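Local coordinates for protein NAD nucleotidase (Haemophilus influenzae, PDB 3ZTV) that hydrolyses NAD, NMN and 5'-nucleotides in the periplasm, degrading NAD to adenosine and nicotinamide riboside that can then be taken up by the cell, at residues L274-S279 against A284-K289; L13-I18 against I219-T224; G464-P467 against R473-A476; N372-K377 against F456-G461; G74-T79 against S548-M553. All coordinates share one frame; numbering follows the deposited sequence.

Contact 1 of 5, residues L274-S279 against A284-K289; sequences LGVKFS and ASITRK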
# COMPACT_ATOMS: atom_id res chain seq x y z
N LEU A 274 10.88 -30.27 3.77
CA LEU A 274 11.90 -29.38 4.32
C LEU A 274 11.95 -29.53 5.84
O LEU A 274 11.01 -29.18 6.54
CB LEU A 274 11.63 -27.90 3.94
CG LEU A 274 12.78 -26.93 4.24
CD1 LEU A 274 13.88 -27.15 3.23
CD2 LEU A 274 12.32 -25.47 4.23
N GLY A 275 13.07 -30.05 6.33
CA GLY A 275 13.31 -30.13 7.76
C GLY A 275 13.98 -28.86 8.24
O GLY A 275 14.98 -28.41 7.67
N VAL A 276 13.39 -28.27 9.27
CA VAL A 276 13.85 -26.98 9.79
C VAL A 276 14.11 -27.05 11.28
O VAL A 276 13.24 -27.46 12.05
CB VAL A 276 12.82 -25.87 9.55
CG1 VAL A 276 13.34 -24.53 10.09
CG2 VAL A 276 12.47 -25.76 8.06
N LYS A 277 15.31 -26.63 11.70
CA LYS A 277 15.60 -26.47 13.11
C LYS A 277 15.59 -24.98 13.45
O LYS A 277 16.17 -24.17 12.73
CB LYS A 277 16.94 -27.10 13.49
CG LYS A 277 17.28 -26.93 14.97
CD LYS A 277 18.53 -27.67 15.38
CE LYS A 277 18.81 -27.46 16.87
NZ LYS A 277 19.93 -28.31 17.37
N PHE A 278 14.91 -24.63 14.53
CA PHE A 278 14.89 -23.25 15.01
C PHE A 278 15.72 -23.13 16.28
O PHE A 278 15.58 -23.93 17.20
CB PHE A 278 13.46 -22.81 15.31
CG PHE A 278 12.56 -22.71 14.09
CD1 PHE A 278 12.51 -21.55 13.34
CD2 PHE A 278 11.75 -23.77 13.73
CE1 PHE A 278 11.68 -21.45 12.24
CE2 PHE A 278 10.92 -23.68 12.62
CZ PHE A 278 10.88 -22.50 11.88
N SER A 279 16.59 -22.12 16.32
CA SER A 279 17.32 -21.80 17.54
C SER A 279 16.34 -21.25 18.58
O SER A 279 15.20 -20.91 18.24
CB SER A 279 18.39 -20.76 17.24
OG SER A 279 17.80 -19.49 17.00
N ALA A 284 16.07 -19.94 11.77
CA ALA A 284 15.89 -21.22 11.07
C ALA A 284 17.16 -21.70 10.39
O ALA A 284 17.89 -20.92 9.79
CB ALA A 284 14.76 -21.09 10.04
N SER A 285 17.38 -23.02 10.46
CA SER A 285 18.42 -23.70 9.69
C SER A 285 17.83 -24.96 9.09
O SER A 285 16.87 -25.53 9.63
CB SER A 285 19.62 -24.05 10.57
OG SER A 285 19.20 -24.79 11.69
N ILE A 286 18.41 -25.41 7.98
CA ILE A 286 17.88 -26.55 7.23
C ILE A 286 18.57 -27.86 7.61
O ILE A 286 19.80 -27.95 7.62
CB ILE A 286 18.04 -26.31 5.71
CG1 ILE A 286 17.34 -25.01 5.30
CG2 ILE A 286 17.51 -27.52 4.92
CD1 ILE A 286 15.91 -24.89 5.81
N THR A 287 17.78 -28.87 7.94
CA THR A 287 18.29 -30.19 8.30
C THR A 287 17.98 -31.26 7.24
O THR A 287 18.56 -32.34 7.26
CB THR A 287 17.70 -30.68 9.64
OG1 THR A 287 16.28 -30.78 9.52
CG2 THR A 287 18.04 -29.71 10.77
N ARG A 288 17.05 -30.97 6.34
CA ARG A 288 16.63 -31.94 5.32
C ARG A 288 15.96 -31.14 4.23
O ARG A 288 15.22 -30.20 4.53
CB ARG A 288 15.66 -32.96 5.92
CG ARG A 288 15.09 -33.97 4.91
CD ARG A 288 14.15 -34.97 5.59
NE ARG A 288 13.01 -34.30 6.20
CZ ARG A 288 12.85 -34.08 7.50
NH1 ARG A 288 13.76 -34.48 8.37
NH2 ARG A 288 11.77 -33.45 7.94
N LYS A 289 16.21 -31.48 2.97
CA LYS A 289 15.61 -30.75 1.85
C LYS A 289 15.47 -31.69 0.66
O LYS A 289 16.45 -32.00 -0.02
CB LYS A 289 16.45 -29.51 1.49
CG LYS A 289 17.97 -29.73 1.48
CD LYS A 289 18.69 -28.45 1.07
CE LYS A 289 20.20 -28.66 0.97
NZ LYS A 289 20.55 -29.55 -0.17
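Chi1 of 61° sets Thr287 OG1 between its own backbone N and carbonyl carbon, bringing it 3.3 Å from Gly275 C. The neighbouring Arg288 is extended as far as CD, then bends (chi3 61°), which lays one face of its guanidinium over Gly275 CA, with NH2 3.7 Å from that carbon. Thr287 and Arg288 thus both lie opposite Gly275: a classic beta bulge in the antiparallel hairpin of strands 270-278 and 284-295. Its two bonds are Thr287 N to Gly275 O (2.9 Å, nearly straight at 171°) and Gly275 N to Arg288 O (2.8 Å). Beyond the bulge, Lys277 and Ser285 form a regular hydrogen-bonded pair. The other face is mostly apolar. Ala284 CB packs against Val276 CG1 at 3.7 Å and Phe278 CE1 at 3.8 Å, while Leu274 and Ile286 meet at about a right angle, CD2 to CD1 4.0 Å. The polar ends on the bulge side have partners beyond the hairpin: Thr287 OG1 bonds Glu12, and Arg288 forms a salt bridge with Asp273 and a cation-pi contact with Tyr60. The hairpin therefore has two chemically distinct faces, mostly apolar toward Phe260 and Met262 of strand 258-263, polar and charged on the other.

Contact 2 of 5, residues L13-I18 against I219-T224; sequences LSILHI and IDVIVT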
# COMPACT_ATOMS: atom_id res chain seq x y z
N LEU A 13 10.92 -28.69 13.03
CA LEU A 13 9.67 -28.80 12.29
C LEU A 13 9.93 -29.57 11.00
O LEU A 13 10.98 -29.40 10.38
CB LEU A 13 9.17 -27.40 11.91
CG LEU A 13 8.03 -26.67 12.63
CD1 LEU A 13 7.72 -25.41 11.84
CD2 LEU A 13 6.79 -27.54 12.72
N SER A 14 8.95 -30.37 10.58
CA SER A 14 9.05 -31.09 9.31
C SER A 14 7.95 -30.61 8.36
O SER A 14 6.82 -31.08 8.41
CB SER A 14 8.97 -32.61 9.53
OG SER A 14 10.06 -33.02 10.34
N ILE A 15 8.29 -29.65 7.50
CA ILE A 15 7.31 -29.07 6.58
C ILE A 15 7.13 -29.97 5.36
O ILE A 15 8.10 -30.36 4.71
CB ILE A 15 7.73 -27.65 6.17
CG1 ILE A 15 7.96 -26.79 7.43
CG2 ILE A 15 6.70 -27.03 5.24
CD1 ILE A 15 8.47 -25.42 7.14
N LEU A 16 5.88 -30.29 5.06
CA LEU A 16 5.50 -31.12 3.91
C LEU A 16 4.44 -30.34 3.16
O LEU A 16 3.43 -29.93 3.76
CB LEU A 16 4.92 -32.45 4.39
CG LEU A 16 5.90 -33.34 5.17
CD1 LEU A 16 5.17 -34.47 5.89
CD2 LEU A 16 6.95 -33.91 4.23
N HIS A 17 4.65 -30.08 1.87
CA HIS A 17 3.79 -29.13 1.19
C HIS A 17 3.56 -29.43 -0.29
O HIS A 17 4.40 -30.02 -0.97
CB HIS A 17 4.34 -27.71 1.37
CG HIS A 17 5.62 -27.47 0.64
ND1 HIS A 17 6.86 -27.88 1.10
CD2 HIS A 17 5.86 -26.84 -0.53
CE1 HIS A 17 7.79 -27.52 0.23
NE2 HIS A 17 7.20 -26.88 -0.76
N ILE A 18 2.37 -29.05 -0.76
CA ILE A 18 2.05 -29.01 -2.19
C ILE A 18 1.42 -27.66 -2.54
O ILE A 18 1.05 -26.88 -1.64
CB ILE A 18 1.09 -30.16 -2.65
CG1 ILE A 18 -0.36 -29.94 -2.20
CG2 ILE A 18 1.59 -31.51 -2.18
CD1 ILE A 18 -1.36 -30.86 -2.94
N ILE A 219 10.01 -13.14 9.41
CA ILE A 219 9.41 -14.32 8.74
C ILE A 219 10.52 -15.30 8.34
O ILE A 219 11.47 -14.92 7.66
CB ILE A 219 8.56 -13.90 7.51
CG1 ILE A 219 7.43 -12.95 7.95
CG2 ILE A 219 8.03 -15.13 6.76
CD1 ILE A 219 6.58 -12.46 6.78
N ASP A 220 10.38 -16.54 8.79
CA ASP A 220 11.44 -17.54 8.65
C ASP A 220 11.38 -18.42 7.40
O ASP A 220 12.42 -18.72 6.81
CB ASP A 220 11.45 -18.42 9.90
CG ASP A 220 11.71 -17.61 11.16
OD1 ASP A 220 12.79 -16.99 11.26
OD2 ASP A 220 10.86 -17.55 12.08
N VAL A 221 10.17 -18.83 7.02
CA VAL A 221 9.98 -19.72 5.87
C VAL A 221 8.77 -19.24 5.08
O VAL A 221 7.72 -18.93 5.66
CB VAL A 221 9.76 -21.21 6.30
CG1 VAL A 221 9.65 -22.13 5.08
CG2 VAL A 221 10.91 -21.68 7.18
N ILE A 222 8.92 -19.15 3.76
CA ILE A 222 7.80 -18.78 2.89
C ILE A 222 7.49 -19.91 1.91
O ILE A 222 8.21 -20.14 0.93
CB ILE A 222 8.06 -17.46 2.13
CG1 ILE A 222 8.54 -16.35 3.08
CG2 ILE A 222 6.82 -17.05 1.34
CD1 ILE A 222 8.92 -15.05 2.40
N VAL A 223 6.39 -20.61 2.19
CA VAL A 223 5.93 -21.75 1.42
C VAL A 223 5.05 -21.19 0.31
O VAL A 223 4.05 -20.52 0.59
CB VAL A 223 5.12 -22.72 2.32
CG1 VAL A 223 4.65 -23.96 1.54
CG2 VAL A 223 5.96 -23.13 3.55
N THR A 224 5.45 -21.45 -0.94
CA THR A 224 4.97 -20.69 -2.10
C THR A 224 3.98 -21.42 -3.00
O THR A 224 4.10 -22.63 -3.23
CB THR A 224 6.19 -20.26 -2.95
OG1 THR A 224 7.04 -19.41 -2.17
CG2 THR A 224 5.80 -19.54 -4.21
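Ile15 and Val221 reach toward each other tip to tip, Ile15 CD1 lying 4.1 Å from Val221 CG1. Ile15 gets there with CG1 anti to its carbonyl carbon (chi1 -55°) and CD1 continuing the extended branch, so the long branch spans the gap between the strands; its shorter CG2 branch comes within 4.3 Å of Val223 CG2. Val223 uses both methyls: the second, CG1, rests 3.8 Å from both CB and CG of His17, touching the imidazole obliquely. His17 holds its ring between the backbone N and the carbonyl carbon (chi1 69°), where the base of the ring turns to meet the valine. The short strands run 28° from parallel with axes 8.2 Å apart at closest approach, too far for backbone pairing. They belong to different sheets, 13-18 to the seven-stranded one and 221-224 to the six-stranded one, which face each other as in the sandwich core of calcineurin-like phosphoesterases. Met262 of strand 258-263 touches both His17 and Val221. All four touching residues are buried and meet almost entirely through carbon, so the sheets are held here by hydrophobic and van der Waals contact, without directional bonds.

Contact 3 of 5, residues G464-P467 against R473-A476; sequences GAFP and RYEA. With ADN (adenosine), chain D.
Tyr474 points its hydroxyl into the corner between Phe466 and Pro467. Its CG sits between the backbone N and the carbonyl carbon (chi1 70°), sending the ring off strand 472-477 toward the loop. OH donates a hydrogen bond to Pro467 O at 2.8 Å; the acceptor lies at the edge of the phenol ring, in its plane, and the C=O...OH angle is 147°, with the donor somewhat tilted from the carbonyl plane. The pyrrolidine crosses the tyrosine at about a right angle, Pro467 CG coming 3.4 Å from Tyr474 OH. Phe466 arrives obliquely: with its ring anti to the backbone N (chi1 -161°), CE1 reaches 3.3 Å from Tyr474 OH, and one ring face is covered near its rim by Pro467 CD, 3.6 Å above the plane. The buried hydroxyl has carbon of Phe466 and Pro467 beside it and the Pro467 carbonyl as its acceptor.

The contact belongs to the C-terminal domain of the 5'-nucleotidase family, where it ties strand 472-477 of a four-stranded sheet to the start of edge strand 467-470 of a five-stranded one. The loop end of the same segment lines the nucleoside pocket: within the 3-10 segment that runs to 465, Gly464 O stands 3.4 Å from O2' of the bound adenosine, which is also hydrogen-bonded to Asn408, Asn434, Ser462 and Asp522. Phe569 of strand 567-570 meets Phe466 edge-to-face, and the substrate-site residue Asp522 touches Ala465.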
# COMPACT_ATOMS: atom_id res chain seq x y z
N GLY A 464 -2.10 -23.02 -40.99
CA GLY A 464 -2.71 -23.01 -39.67
C GLY A 464 -2.38 -21.77 -38.85
O GLY A 464 -2.99 -21.53 -37.81
N ALA A 465 -1.41 -20.98 -39.31
CA ALA A 465 -1.03 -19.75 -38.61
C ALA A 465 -2.04 -18.62 -38.81
O ALA A 465 -2.00 -17.62 -38.08
CB ALA A 465 0.36 -19.30 -39.03
N PHE A 466 -2.92 -18.74 -39.79
CA PHE A 466 -3.77 -17.60 -40.15
C PHE A 466 -4.60 -17.14 -38.95
O PHE A 466 -5.29 -17.94 -38.33
CB PHE A 466 -4.66 -17.92 -41.34
CG PHE A 466 -5.18 -16.70 -42.03
CD1 PHE A 466 -6.33 -16.07 -41.57
CD2 PHE A 466 -4.50 -16.16 -43.11
CE1 PHE A 466 -6.81 -14.93 -42.19
CE2 PHE A 466 -4.97 -15.01 -43.73
CZ PHE A 466 -6.13 -14.40 -43.26
N PRO A 467 -4.54 -15.83 -38.62
CA PRO A 467 -5.12 -15.32 -37.37
C PRO A 467 -6.55 -14.82 -37.48
O PRO A 467 -6.92 -14.17 -38.46
CB PRO A 467 -4.20 -14.15 -37.03
CG PRO A 467 -3.85 -13.58 -38.38
CD PRO A 467 -3.74 -14.79 -39.30
N ARG A 473 -10.98 -6.79 -35.31
CA ARG A 473 -11.35 -7.22 -36.65
C ARG A 473 -10.47 -6.48 -37.63
O ARG A 473 -10.01 -5.37 -37.35
CB ARG A 473 -12.84 -6.97 -36.92
CG ARG A 473 -13.25 -5.51 -36.95
CD ARG A 473 -14.76 -5.38 -37.02
NE ARG A 473 -15.17 -3.99 -37.20
CZ ARG A 473 -16.42 -3.56 -37.07
NH1 ARG A 473 -17.39 -4.40 -36.74
NH2 ARG A 473 -16.71 -2.27 -37.26
N TYR A 474 -10.20 -7.10 -38.78
CA TYR A 474 -9.29 -6.48 -39.73
C TYR A 474 -9.60 -6.86 -41.17
O TYR A 474 -10.27 -7.86 -41.44
CB TYR A 474 -7.82 -6.80 -39.37
CG TYR A 474 -7.42 -8.24 -39.60
CD1 TYR A 474 -7.58 -9.20 -38.61
CD2 TYR A 474 -6.88 -8.64 -40.82
CE1 TYR A 474 -7.21 -10.53 -38.84
CE2 TYR A 474 -6.51 -9.95 -41.05
CZ TYR A 474 -6.68 -10.90 -40.06
OH TYR A 474 -6.31 -12.21 -40.33
N GLU A 475 -9.12 -6.02 -42.08
CA GLU A 475 -9.12 -6.31 -43.50
C GLU A 475 -7.67 -6.37 -43.94
O GLU A 475 -6.83 -5.60 -43.47
CB GLU A 475 -9.87 -5.23 -44.29
CG GLU A 475 -9.84 -5.46 -45.81
CD GLU A 475 -10.73 -4.51 -46.60
OE1 GLU A 475 -11.53 -3.77 -45.99
OE2 GLU A 475 -10.61 -4.51 -47.84
N ALA A 476 -7.38 -7.30 -44.85
CA ALA A 476 -6.02 -7.47 -45.34
C ALA A 476 -6.04 -7.94 -46.79
O ALA A 476 -7.02 -8.53 -47.24
CB ALA A 476 -5.26 -8.47 -44.47
O5' ADN D . -0.36 -29.48 -37.98
C5' ADN D . 0.45 -28.43 -37.46
C4' ADN D . -0.41 -27.19 -37.26
O4' ADN D . -1.36 -27.42 -36.22
C3' ADN D . 0.39 -25.97 -36.84
O3' ADN D . 0.82 -25.22 -37.98
C2' ADN D . -0.61 -25.18 -36.01
O2' ADN D . -1.39 -24.31 -36.84
C1' ADN D . -1.52 -26.24 -35.42
N9 ADN D . -1.11 -26.53 -34.03
C8 ADN D . -0.24 -27.47 -33.61
N7 ADN D . -0.12 -27.44 -32.26
C5 ADN D . -0.91 -26.45 -31.79
C6 ADN D . -1.27 -25.86 -30.48
N6 ADN D . -0.74 -26.32 -29.32
N1 ADN D . -2.15 -24.84 -30.47
C2 ADN D . -2.71 -24.36 -31.60
N3 ADN D . -2.43 -24.84 -32.82
C4 ADN D . -1.56 -25.86 -32.97

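Contact 4 of 5, residues N372-K377 against F456-G461; sequences NRIPNK and FALVDG
Ile374 and Leu458 supply the apolar part of the contact, Ile374 CD1 lying 3.9 Å from Leu458 CD2 where the two side chains meet at a slant. The isoleucine keeps CG1 anti to its carbonyl carbon (chi1 -57°) and CD1 fully extended (chi2 174°), projecting a single methyl from the loop toward the helix. That methyl also comes 4.1 Å from Ala457 O, a van der Waals contact with the helix backbone.

Each side has its own backbone shape. Residues 374-377 make a type II beta turn by their backbone angles, the carbonyl of Ile374 being bonded to Ser380 OG. Helix 443-460 ends in a wider pi-type turn, closed by Gly461 N to Phe456 O at 2.7 Å; the Phe456 ring lies over this end, with Gly461 CA 3.6 Å above the ring plane and over its centre.

The polar groups of the loop are anchored by residues outside the contact. Lys377 pairs with Glu478 in a salt bridge, while Arg373, probably a substrate-binding residue as in a near-identical protein, hydrogen-bonds through NH1 to Thr463 and through its carbonyl to Tyr468.

Strand 567-570 closes over the junction: its Phe569 touches Ile374, Pro375 and Leu458. Phe466, just ahead of strand 467-470, packs against both Ile374 and Ala457, filling in beside the loop where it meets the C-terminal end of helix 443-460.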
# COMPACT_ATOMS: atom_id res chain seq x y z
N ASN A 372 -10.75 -24.49 -44.33
CA ASN A 372 -11.27 -23.14 -44.13
C ASN A 372 -10.31 -22.18 -43.45
O ASN A 372 -10.72 -21.11 -43.01
CB ASN A 372 -12.60 -23.18 -43.37
CG ASN A 372 -13.68 -23.92 -44.14
OD1 ASN A 372 -14.22 -23.40 -45.12
ND2 ASN A 372 -14.02 -25.12 -43.69
N ARG A 373 -9.04 -22.55 -43.38
CA ARG A 373 -8.05 -21.75 -42.65
C ARG A 373 -7.93 -20.33 -43.17
O ARG A 373 -7.81 -19.38 -42.39
CB ARG A 373 -6.69 -22.43 -42.64
CG ARG A 373 -6.61 -23.62 -41.71
CD ARG A 373 -5.30 -24.37 -41.90
NE ARG A 373 -5.14 -25.45 -40.93
CZ ARG A 373 -4.09 -26.26 -40.91
NH1 ARG A 373 -3.12 -26.11 -41.79
NH2 ARG A 373 -4.02 -27.23 -40.00
N ILE A 374 -7.94 -20.18 -44.49
CA ILE A 374 -7.78 -18.87 -45.13
C ILE A 374 -9.03 -18.52 -45.93
O ILE A 374 -9.48 -19.32 -46.76
CB ILE A 374 -6.55 -18.84 -46.05
CG1 ILE A 374 -5.29 -19.22 -45.26
CG2 ILE A 374 -6.39 -17.48 -46.69
CD1 ILE A 374 -4.06 -19.37 -46.11
N PRO A 375 -9.60 -17.33 -45.70
CA PRO A 375 -10.83 -16.97 -46.41
C PRO A 375 -10.58 -16.79 -47.90
O PRO A 375 -9.48 -16.40 -48.29
CB PRO A 375 -11.21 -15.62 -45.80
CG PRO A 375 -10.44 -15.53 -44.51
CD PRO A 375 -9.17 -16.27 -44.76
N ASN A 376 -11.60 -17.09 -48.71
CA ASN A 376 -11.56 -16.82 -50.15
C ASN A 376 -10.50 -17.60 -50.93
O ASN A 376 -10.08 -17.18 -52.01
CB ASN A 376 -11.44 -15.32 -50.41
CG ASN A 376 -12.71 -14.57 -50.07
OD1 ASN A 376 -13.81 -14.99 -50.43
ND2 ASN A 376 -12.58 -13.45 -49.35
N LYS A 377 -10.06 -18.73 -50.38
CA LYS A 377 -9.18 -19.63 -51.11
C LYS A 377 -9.98 -20.82 -51.64
O LYS A 377 -11.06 -21.12 -51.13
CB LYS A 377 -8.04 -20.12 -50.21
CG LYS A 377 -6.95 -19.09 -49.97
CD LYS A 377 -6.35 -18.61 -51.28
CE LYS A 377 -5.16 -17.69 -51.06
NZ LYS A 377 -3.86 -18.39 -51.27
N PHE A 456 3.43 -16.15 -42.41
CA PHE A 456 3.71 -17.57 -42.21
C PHE A 456 2.64 -18.42 -42.90
O PHE A 456 2.95 -19.40 -43.57
CB PHE A 456 3.78 -17.90 -40.71
CG PHE A 456 4.46 -19.21 -40.39
CD1 PHE A 456 5.85 -19.29 -40.36
CD2 PHE A 456 3.73 -20.34 -40.08
CE1 PHE A 456 6.48 -20.48 -40.05
CE2 PHE A 456 4.36 -21.54 -39.77
CZ PHE A 456 5.74 -21.60 -39.76
N ALA A 457 1.38 -18.02 -42.75
CA ALA A 457 0.26 -18.78 -43.33
C ALA A 457 0.29 -18.82 -44.85
O ALA A 457 -0.05 -19.83 -45.46
CB ALA A 457 -1.07 -18.20 -42.85
N LEU A 458 0.70 -17.71 -45.46
CA LEU A 458 0.58 -17.53 -46.90
C LEU A 458 1.86 -17.88 -47.66
O LEU A 458 1.80 -18.25 -48.83
CB LEU A 458 0.18 -16.09 -47.22
CG LEU A 458 -1.21 -15.66 -46.75
CD1 LEU A 458 -1.32 -14.15 -46.74
CD2 LEU A 458 -2.29 -16.29 -47.61
N VAL A 459 3.00 -17.76 -47.00
CA VAL A 459 4.28 -17.92 -47.69
C VAL A 459 5.26 -18.87 -47.01
O VAL A 459 5.69 -19.86 -47.62
CB VAL A 459 4.98 -16.55 -47.89
CG1 VAL A 459 6.31 -16.73 -48.61
CG2 VAL A 459 4.08 -15.60 -48.66
N ASP A 460 5.63 -18.58 -45.77
CA ASP A 460 6.77 -19.23 -45.13
C ASP A 460 6.47 -20.58 -44.47
O ASP A 460 7.38 -21.39 -44.28
CB ASP A 460 7.41 -18.30 -44.10
CG ASP A 460 7.96 -17.03 -44.73
OD1 ASP A 460 8.38 -17.08 -45.91
OD2 ASP A 460 7.99 -15.99 -44.03
N GLY A 461 5.22 -20.83 -44.12
CA GLY A 461 4.90 -22.03 -43.36
C GLY A 461 3.48 -22.55 -43.47
O GLY A 461 2.86 -22.51 -44.53

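Contact 5 of 5, residues G74-T79 against S548-M553; sequences GTLYFT and SFIKFM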
# COMPACT_ATOMS: atom_id res chain seq x y z
N GLY A 74 -8.90 -26.44 -13.62
CA GLY A 74 -7.87 -26.95 -14.50
C GLY A 74 -8.25 -28.25 -15.19
O GLY A 74 -7.61 -28.61 -16.18
N THR A 75 -9.25 -28.95 -14.67
CA THR A 75 -9.74 -30.20 -15.27
C THR A 75 -11.24 -30.32 -15.02
O THR A 75 -11.83 -29.55 -14.26
CB THR A 75 -9.09 -31.45 -14.65
OG1 THR A 75 -9.71 -31.70 -13.39
CG2 THR A 75 -7.57 -31.29 -14.48
N LEU A 76 -11.86 -31.33 -15.65
CA LEU A 76 -13.29 -31.58 -15.43
C LEU A 76 -13.60 -32.01 -14.00
O LEU A 76 -14.76 -32.00 -13.59
CB LEU A 76 -13.83 -32.62 -16.43
CG LEU A 76 -13.99 -32.17 -17.88
CD1 LEU A 76 -14.44 -33.34 -18.73
CD2 LEU A 76 -14.98 -31.02 -17.98
N TYR A 77 -12.58 -32.39 -13.23
CA TYR A 77 -12.82 -32.71 -11.82
C TYR A 77 -13.29 -31.49 -11.03
O TYR A 77 -13.97 -31.63 -10.02
CB TYR A 77 -11.60 -33.34 -11.16
CG TYR A 77 -11.43 -34.81 -11.49
CD1 TYR A 77 -12.28 -35.77 -10.93
CD2 TYR A 77 -10.44 -35.25 -12.35
CE1 TYR A 77 -12.14 -37.12 -11.23
CE2 TYR A 77 -10.29 -36.60 -12.65
CZ TYR A 77 -11.14 -37.53 -12.08
OH TYR A 77 -11.02 -38.88 -12.37
N PHE A 78 -12.94 -30.29 -11.50
CA PHE A 78 -13.54 -29.10 -10.92
C PHE A 78 -14.91 -28.83 -11.53
O PHE A 78 -15.91 -28.73 -10.82
CB PHE A 78 -12.69 -27.84 -11.10
CG PHE A 78 -13.42 -26.62 -10.65
CD1 PHE A 78 -13.70 -26.45 -9.32
CD2 PHE A 78 -13.93 -25.71 -11.56
CE1 PHE A 78 -14.41 -25.36 -8.88
CE2 PHE A 78 -14.65 -24.62 -11.13
CZ PHE A 78 -14.89 -24.44 -9.78
N THR A 79 -14.93 -28.70 -12.85
CA THR A 79 -16.12 -28.27 -13.59
C THR A 79 -17.37 -29.08 -13.26
O THR A 79 -18.44 -28.51 -13.09
CB THR A 79 -15.84 -28.37 -15.10
OG1 THR A 79 -14.59 -27.72 -15.39
CG2 THR A 79 -16.96 -27.71 -15.90
N SER A 548 -12.50 -22.96 -21.25
CA SER A 548 -13.01 -21.67 -21.72
C SER A 548 -14.23 -21.88 -22.62
O SER A 548 -15.24 -21.16 -22.52
CB SER A 548 -11.93 -20.92 -22.50
OG SER A 548 -10.84 -20.58 -21.66
N PHE A 549 -14.15 -22.88 -23.49
CA PHE A 549 -15.26 -23.20 -24.37
C PHE A 549 -16.49 -23.61 -23.57
O PHE A 549 -17.59 -23.16 -23.84
CB PHE A 549 -14.88 -24.29 -25.37
CG PHE A 549 -15.82 -24.37 -26.54
CD1 PHE A 549 -17.07 -24.93 -26.39
CD2 PHE A 549 -15.47 -23.82 -27.76
CE1 PHE A 549 -17.95 -24.99 -27.46
CE2 PHE A 549 -16.35 -23.88 -28.83
CZ PHE A 549 -17.58 -24.46 -28.67
N ILE A 550 -16.29 -24.45 -22.56
CA ILE A 550 -17.38 -24.83 -21.66
C ILE A 550 -18.03 -23.62 -20.97
O ILE A 550 -19.26 -23.51 -20.92
CB ILE A 550 -16.91 -25.88 -20.63
CG1 ILE A 550 -16.68 -27.22 -21.31
CG2 ILE A 550 -17.90 -26.01 -19.49
CD1 ILE A 550 -15.79 -28.16 -20.51
N LYS A 551 -17.22 -22.71 -20.44
CA LYS A 551 -17.77 -21.49 -19.83
C LYS A 551 -18.61 -20.69 -20.82
O LYS A 551 -19.66 -20.14 -20.46
CB LYS A 551 -16.66 -20.59 -19.31
CG LYS A 551 -15.89 -21.13 -18.14
CD LYS A 551 -14.94 -20.05 -17.62
CE LYS A 551 -14.01 -20.60 -16.57
NZ LYS A 551 -13.10 -19.54 -16.04
N PHE A 552 -18.13 -20.58 -22.05
CA PHE A 552 -18.84 -19.82 -23.07
C PHE A 552 -20.23 -20.41 -23.33
O PHE A 552 -21.22 -19.68 -23.40
CB PHE A 552 -18.02 -19.75 -24.36
CG PHE A 552 -18.63 -18.89 -25.43
CD1 PHE A 552 -19.54 -19.43 -26.33
CD2 PHE A 552 -18.30 -17.56 -25.55
CE1 PHE A 552 -20.11 -18.66 -27.32
CE2 PHE A 552 -18.86 -16.77 -26.55
CZ PHE A 552 -19.77 -17.33 -27.43
N MET A 553 -20.31 -21.73 -23.45
CA MET A 553 -21.60 -22.36 -23.67
C MET A 553 -22.52 -22.21 -22.45
O MET A 553 -23.73 -22.10 -22.60
CB MET A 553 -21.44 -23.83 -24.05
CG MET A 553 -20.72 -24.06 -25.38
SD MET A 553 -21.47 -23.22 -26.79
CE MET A 553 -23.19 -23.73 -26.66
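The short helix 76-79 faces helix 545-555 through side chains, Thr79 CA and Ile550 CA standing 8.9 Å apart. Ile550 does the work on its side with both branches. With CG1 anti to the carbonyl carbon (chi1 -72°), its CD1 comes 3.9 Å from Leu76 CD2, the two side chains meeting at about a right angle, while CG2 packs 4.1 Å from the methyl CG2 of Thr79. Thr79 divides its two branches: the methyl goes to Ile550, whereas the hydroxyl hydrogen-bonds Glu547, on the same helix as Ile550, and adds a polar link to the methyl contacts.

Thr75 fixes the start of the short helix as its N-cap, OG1 accepting from Tyr77 N at 3.0 Å with an angle of 142° at the hydrogen; the same hydroxyl is also bonded to Ser23 O. Helix 423-429 fills in beside the pair, Phe423 touching both Thr79 and Ile550, and Tyr427 touching Leu76.

Helix 76-79 follows closely on the zinc ligand Asp70 in the calcineurin-like domain, whereas helix 545-555 packs on helices 386-396 and 423-429 of the nucleotide-binding half. The contact is thus a small, mostly apolar junction between the two domains, an arrangement consistent with the 5'-nucleotidase family, in which relatives turn one domain against the other.

How the contacts relate
Contacts 1 and 2 lie in the metal-binding half, their centres 10 Å apart; strands 11-18 and 270-278 are neighbours in one sheet, joined by bonds such as Val276 O to Leu13 N. Contacts 3 and 4, centres 9 Å apart, share the nucleoside-binding half, where Ala465 CB packs on Phe456 CD2. Contacts 2 and 3 are 48 Å apart between centres, on opposite sides of the chain's centre. Contact 5 sits between these groups and has the longest sequence separation: residues 74-79 and 548-553 enclose contacts 1, 4 and 3, in chain order, while contact 2 crosses it. It thus joins the zinc-bearing and adenosine-bearing halves.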